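Transcriptional repressor of the blcABC operon (Agrobacterium tumefaciens, PDB 3MQ0) represses transcription of the blcABC operon, probably by binding DNA through a helix-turn-helix domain, and is regulated via oligomerization. Local coordinates at residues L153-S166 with T202-I214. Residues are numbered along the deposited sequence; the frame is centred on the assembly and turned at random.
Sequences LPAPFTATGKILLS and TRARGYSIDDGQI
T202, near the C-terminal end of helix 192-205, meets I163 of helix 159-165 through their methyl groups, CG2 to CD1 at a tight 3.3 Å. The contact belongs to the GAF fold of the IclR-type C-terminal domain: edge strand 208-211 of the six-stranded antiparallel sheet runs beside helix 159-165, their directions 143° apart. R203 bends its chain at chi3 and donates NE to S166 O in a straight 2.8 Å bond, the oxygen in the guanidinium plane, accepting on a lone pair. After G206, whose positive phi ends the helix, the CD1 methyl of I163 lies near Y207 CA. With chi1 at 59°, S208 turns OG to A159 O (2.7 Å), reaching it from above the carbonyl plane; the helical N-H of I163 approaches the opposite face, leaving this buried oxygen gripped by two donors. D210 sets its carboxylate carbon CG 3.4 Å from F157 O, while a water accepts from A159 N and donates to D210 OD2, linking the strand to the first turn of the helix. The other carboxylate oxygen, OD1, takes the N-H of Q213 on its syn lone pair, an Asx motif that shapes the turn at G212. K162 passes I209 O and bends at its last torsion to bring NZ above the amide plane of Q213, donating to OE1; E198 pairs with both, forming a salt bridge with K162. K162 NZ also donates to P156 O, in the carbonyl plane, at 2.8 Å. Last, I214 rests CD1 against F157 CB (3.5 Å) and T158 CG2, while its CG2 meets L153 CD1 tip to tip at 4.0 Å.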
# COMPACT_ATOMS: atom_id res chain seq x y z
N LEU B 153 -21.66 13.20 -18.11
CA LEU B 153 -21.64 14.57 -18.61
C LEU B 153 -20.21 14.94 -19.02
O LEU B 153 -19.25 14.34 -18.53
CB LEU B 153 -22.13 15.54 -17.53
CG LEU B 153 -23.64 15.54 -17.30
CD1 LEU B 153 -24.01 16.50 -16.17
CD2 LEU B 153 -24.36 15.91 -18.57
N PRO B 154 -20.05 15.94 -19.90
CA PRO B 154 -18.70 16.41 -20.27
C PRO B 154 -17.95 16.99 -19.08
O PRO B 154 -18.44 17.90 -18.42
CB PRO B 154 -18.97 17.51 -21.30
CG PRO B 154 -20.35 17.23 -21.83
CD PRO B 154 -21.10 16.63 -20.66
N ALA B 155 -16.77 16.45 -18.82
CA ALA B 155 -15.94 16.92 -17.71
C ALA B 155 -15.66 18.43 -17.73
O ALA B 155 -15.59 19.05 -16.68
CB ALA B 155 -14.63 16.15 -17.67
N PRO B 156 -15.49 19.03 -18.93
CA PRO B 156 -15.13 20.45 -18.88
C PRO B 156 -16.23 21.36 -18.35
O PRO B 156 -15.92 22.47 -17.93
CB PRO B 156 -14.86 20.79 -20.35
CG PRO B 156 -14.40 19.50 -20.94
CD PRO B 156 -15.27 18.45 -20.27
N PHE B 157 -17.48 20.90 -18.39
CA PHE B 157 -18.61 21.74 -18.00
C PHE B 157 -19.05 21.60 -16.52
O PHE B 157 -19.68 22.50 -15.97
CB PHE B 157 -19.82 21.47 -18.91
CG PHE B 157 -19.55 21.63 -20.40
CD1 PHE B 157 -18.55 22.47 -20.87
CD2 PHE B 157 -20.32 20.94 -21.33
CE1 PHE B 157 -18.32 22.61 -22.23
CE2 PHE B 157 -20.09 21.07 -22.70
CZ PHE B 157 -19.08 21.92 -23.14
N THR B 158 -18.75 20.47 -15.88
CA THR B 158 -19.26 20.23 -14.53
C THR B 158 -18.28 20.71 -13.46
O THR B 158 -17.09 20.85 -13.73
CB THR B 158 -19.53 18.72 -14.29
OG1 THR B 158 -18.30 18.00 -14.42
CG2 THR B 158 -20.51 18.15 -15.31
N ALA B 159 -18.76 20.94 -12.23
CA ALA B 159 -17.85 21.36 -11.17
C ALA B 159 -16.88 20.24 -10.81
O ALA B 159 -15.68 20.48 -10.68
CB ALA B 159 -18.63 21.81 -9.92
N THR B 160 -17.37 19.00 -10.67
CA THR B 160 -16.43 17.90 -10.40
C THR B 160 -15.47 17.69 -11.55
O THR B 160 -14.31 17.35 -11.31
CB THR B 160 -17.12 16.54 -10.13
OG1 THR B 160 -17.93 16.17 -11.25
CG2 THR B 160 -17.98 16.59 -8.86
N GLY B 161 -15.96 17.87 -12.77
CA GLY B 161 -15.15 17.72 -13.97
C GLY B 161 -13.99 18.71 -13.99
O GLY B 161 -12.86 18.33 -14.23
N LYS B 162 -14.27 19.98 -13.72
CA LYS B 162 -13.21 20.99 -13.64
C LYS B 162 -12.17 20.65 -12.56
O LYS B 162 -10.97 20.77 -12.79
CB LYS B 162 -13.80 22.38 -13.38
CG LYS B 162 -14.67 22.92 -14.53
CD LYS B 162 -15.36 24.22 -14.10
CE LYS B 162 -16.57 24.53 -15.01
NZ LYS B 162 -16.09 24.84 -16.39
N ILE B 163 -12.63 20.25 -11.38
CA ILE B 163 -11.66 19.95 -10.33
C ILE B 163 -10.81 18.73 -10.71
O ILE B 163 -9.60 18.75 -10.51
CB ILE B 163 -12.30 19.84 -8.90
CG1 ILE B 163 -11.21 19.92 -7.81
CG2 ILE B 163 -13.06 18.57 -8.74
CD1 ILE B 163 -10.83 21.30 -7.39
N LEU B 164 -11.42 17.69 -11.27
CA LEU B 164 -10.66 16.51 -11.68
C LEU B 164 -9.71 16.81 -12.85
O LEU B 164 -8.59 16.32 -12.89
CB LEU B 164 -11.58 15.32 -11.98
CG LEU B 164 -12.42 14.87 -10.77
CD1 LEU B 164 -13.46 13.84 -11.17
CD2 LEU B 164 -11.50 14.33 -9.67
N LEU B 165 -10.15 17.65 -13.78
CA LEU B 165 -9.29 18.04 -14.90
C LEU B 165 -8.15 18.97 -14.45
O LEU B 165 -7.12 19.08 -15.13
CB LEU B 165 -10.11 18.75 -15.99
CG LEU B 165 -11.04 17.85 -16.82
CD1 LEU B 165 -11.87 18.70 -17.79
CD2 LEU B 165 -10.25 16.78 -17.59
N SER B 166 -8.32 19.64 -13.32
CA SER B 166 -7.31 20.59 -12.88
C SER B 166 -6.02 19.88 -12.45
O SER B 166 -4.99 20.52 -12.31
CB SER B 166 -7.83 21.52 -11.77
OG SER B 166 -7.91 20.85 -10.53
N THR B 202 -9.04 27.23 -10.35
CA THR B 202 -9.48 26.10 -9.54
C THR B 202 -8.36 25.56 -8.67
O THR B 202 -8.56 25.30 -7.49
CB THR B 202 -10.08 24.96 -10.42
OG1 THR B 202 -11.18 25.47 -11.17
CG2 THR B 202 -10.58 23.80 -9.56
N ARG B 203 -7.18 25.38 -9.26
CA ARG B 203 -5.99 24.94 -8.56
C ARG B 203 -5.62 25.86 -7.41
O ARG B 203 -5.25 25.40 -6.33
CB ARG B 203 -4.79 24.92 -9.53
CG ARG B 203 -4.49 23.59 -10.15
CD ARG B 203 -3.38 23.72 -11.21
NE ARG B 203 -3.86 23.13 -12.44
CZ ARG B 203 -3.88 23.73 -13.62
NH1 ARG B 203 -3.40 24.96 -13.78
NH2 ARG B 203 -4.37 23.06 -14.65
N ALA B 204 -5.69 27.16 -7.64
CA ALA B 204 -5.27 28.13 -6.63
C ALA B 204 -6.19 28.14 -5.40
O ALA B 204 -5.73 28.44 -4.29
CB ALA B 204 -5.18 29.52 -7.24
N ARG B 205 -7.45 27.84 -5.56
CA ARG B 205 -8.34 27.89 -4.44
C ARG B 205 -8.76 26.53 -3.91
O ARG B 205 -9.20 26.45 -2.81
CB ARG B 205 -9.52 28.76 -4.72
CG ARG B 205 -10.29 28.39 -5.84
CD ARG B 205 -11.22 29.43 -6.27
NE ARG B 205 -12.04 28.92 -7.32
CZ ARG B 205 -12.91 29.61 -8.01
NH1 ARG B 205 -13.13 30.85 -7.72
NH2 ARG B 205 -13.56 29.03 -8.97
N GLY B 206 -8.57 25.48 -4.69
CA GLY B 206 -8.94 24.16 -4.22
C GLY B 206 -10.44 23.86 -4.32
O GLY B 206 -10.90 22.89 -3.73
N TYR B 207 -11.19 24.68 -5.05
CA TYR B 207 -12.57 24.33 -5.38
C TYR B 207 -12.95 24.92 -6.72
O TYR B 207 -12.33 25.88 -7.18
CB TYR B 207 -13.54 24.78 -4.29
CG TYR B 207 -13.71 26.29 -4.17
CD1 TYR B 207 -14.59 26.97 -5.00
CD2 TYR B 207 -12.99 27.02 -3.24
CE1 TYR B 207 -14.76 28.36 -4.90
CE2 TYR B 207 -13.15 28.41 -3.13
CZ TYR B 207 -14.03 29.06 -3.96
OH TYR B 207 -14.20 30.43 -3.87
N SER B 208 -13.92 24.33 -7.37
CA SER B 208 -14.36 24.76 -8.68
C SER B 208 -15.77 25.31 -8.65
O SER B 208 -16.52 25.03 -7.81
CB SER B 208 -14.37 23.61 -9.66
OG SER B 208 -15.21 22.64 -9.18
N ILE B 209 -16.09 26.08 -9.66
CA ILE B 209 -17.43 26.60 -9.81
C ILE B 209 -17.93 26.30 -11.22
O ILE B 209 -17.22 26.57 -12.20
CB ILE B 209 -17.45 28.13 -9.62
CG1 ILE B 209 -17.23 28.48 -8.15
CG2 ILE B 209 -18.76 28.69 -10.08
CD1 ILE B 209 -16.77 29.91 -7.94
N ASP B 210 -19.13 25.73 -11.32
CA ASP B 210 -19.85 25.64 -12.59
C ASP B 210 -21.04 26.59 -12.53
O ASP B 210 -22.04 26.28 -11.90
CB ASP B 210 -20.35 24.22 -12.85
CG ASP B 210 -21.57 24.17 -13.76
OD1 ASP B 210 -21.70 25.06 -14.63
OD2 ASP B 210 -22.40 23.24 -13.63
N ASP B 211 -20.91 27.74 -13.16
CA ASP B 211 -21.99 28.71 -13.11
C ASP B 211 -22.89 28.55 -14.33
O ASP B 211 -22.74 29.27 -15.33
CB ASP B 211 -21.43 30.13 -13.04
CG ASP B 211 -22.50 31.17 -12.70
OD1 ASP B 211 -23.70 30.82 -12.75
OD2 ASP B 211 -22.14 32.33 -12.39
N GLY B 212 -23.80 27.59 -14.27
CA GLY B 212 -24.79 27.40 -15.31
C GLY B 212 -24.29 26.83 -16.62
O GLY B 212 -24.85 27.10 -17.68
N GLN B 213 -23.24 26.02 -16.56
CA GLN B 213 -22.65 25.40 -17.76
C GLN B 213 -23.31 24.08 -18.16
O GLN B 213 -23.02 23.54 -19.23
CB GLN B 213 -21.15 25.20 -17.57
CG GLN B 213 -20.45 26.53 -17.35
CD GLN B 213 -18.95 26.45 -17.49
OE1 GLN B 213 -18.42 25.60 -18.22
NE2 GLN B 213 -18.25 27.34 -16.80
N ILE B 214 -24.19 23.56 -17.30
CA ILE B 214 -24.93 22.33 -17.59
C ILE B 214 -26.42 22.63 -17.75
O ILE B 214 -27.07 22.18 -18.69
CB ILE B 214 -24.78 21.31 -16.44
CG1 ILE B 214 -23.33 20.86 -16.31
CG2 ILE B 214 -25.72 20.13 -16.66
CD1 ILE B 214 -22.79 20.16 -17.55
O HOH W 1 -21.90 21.02 -12.11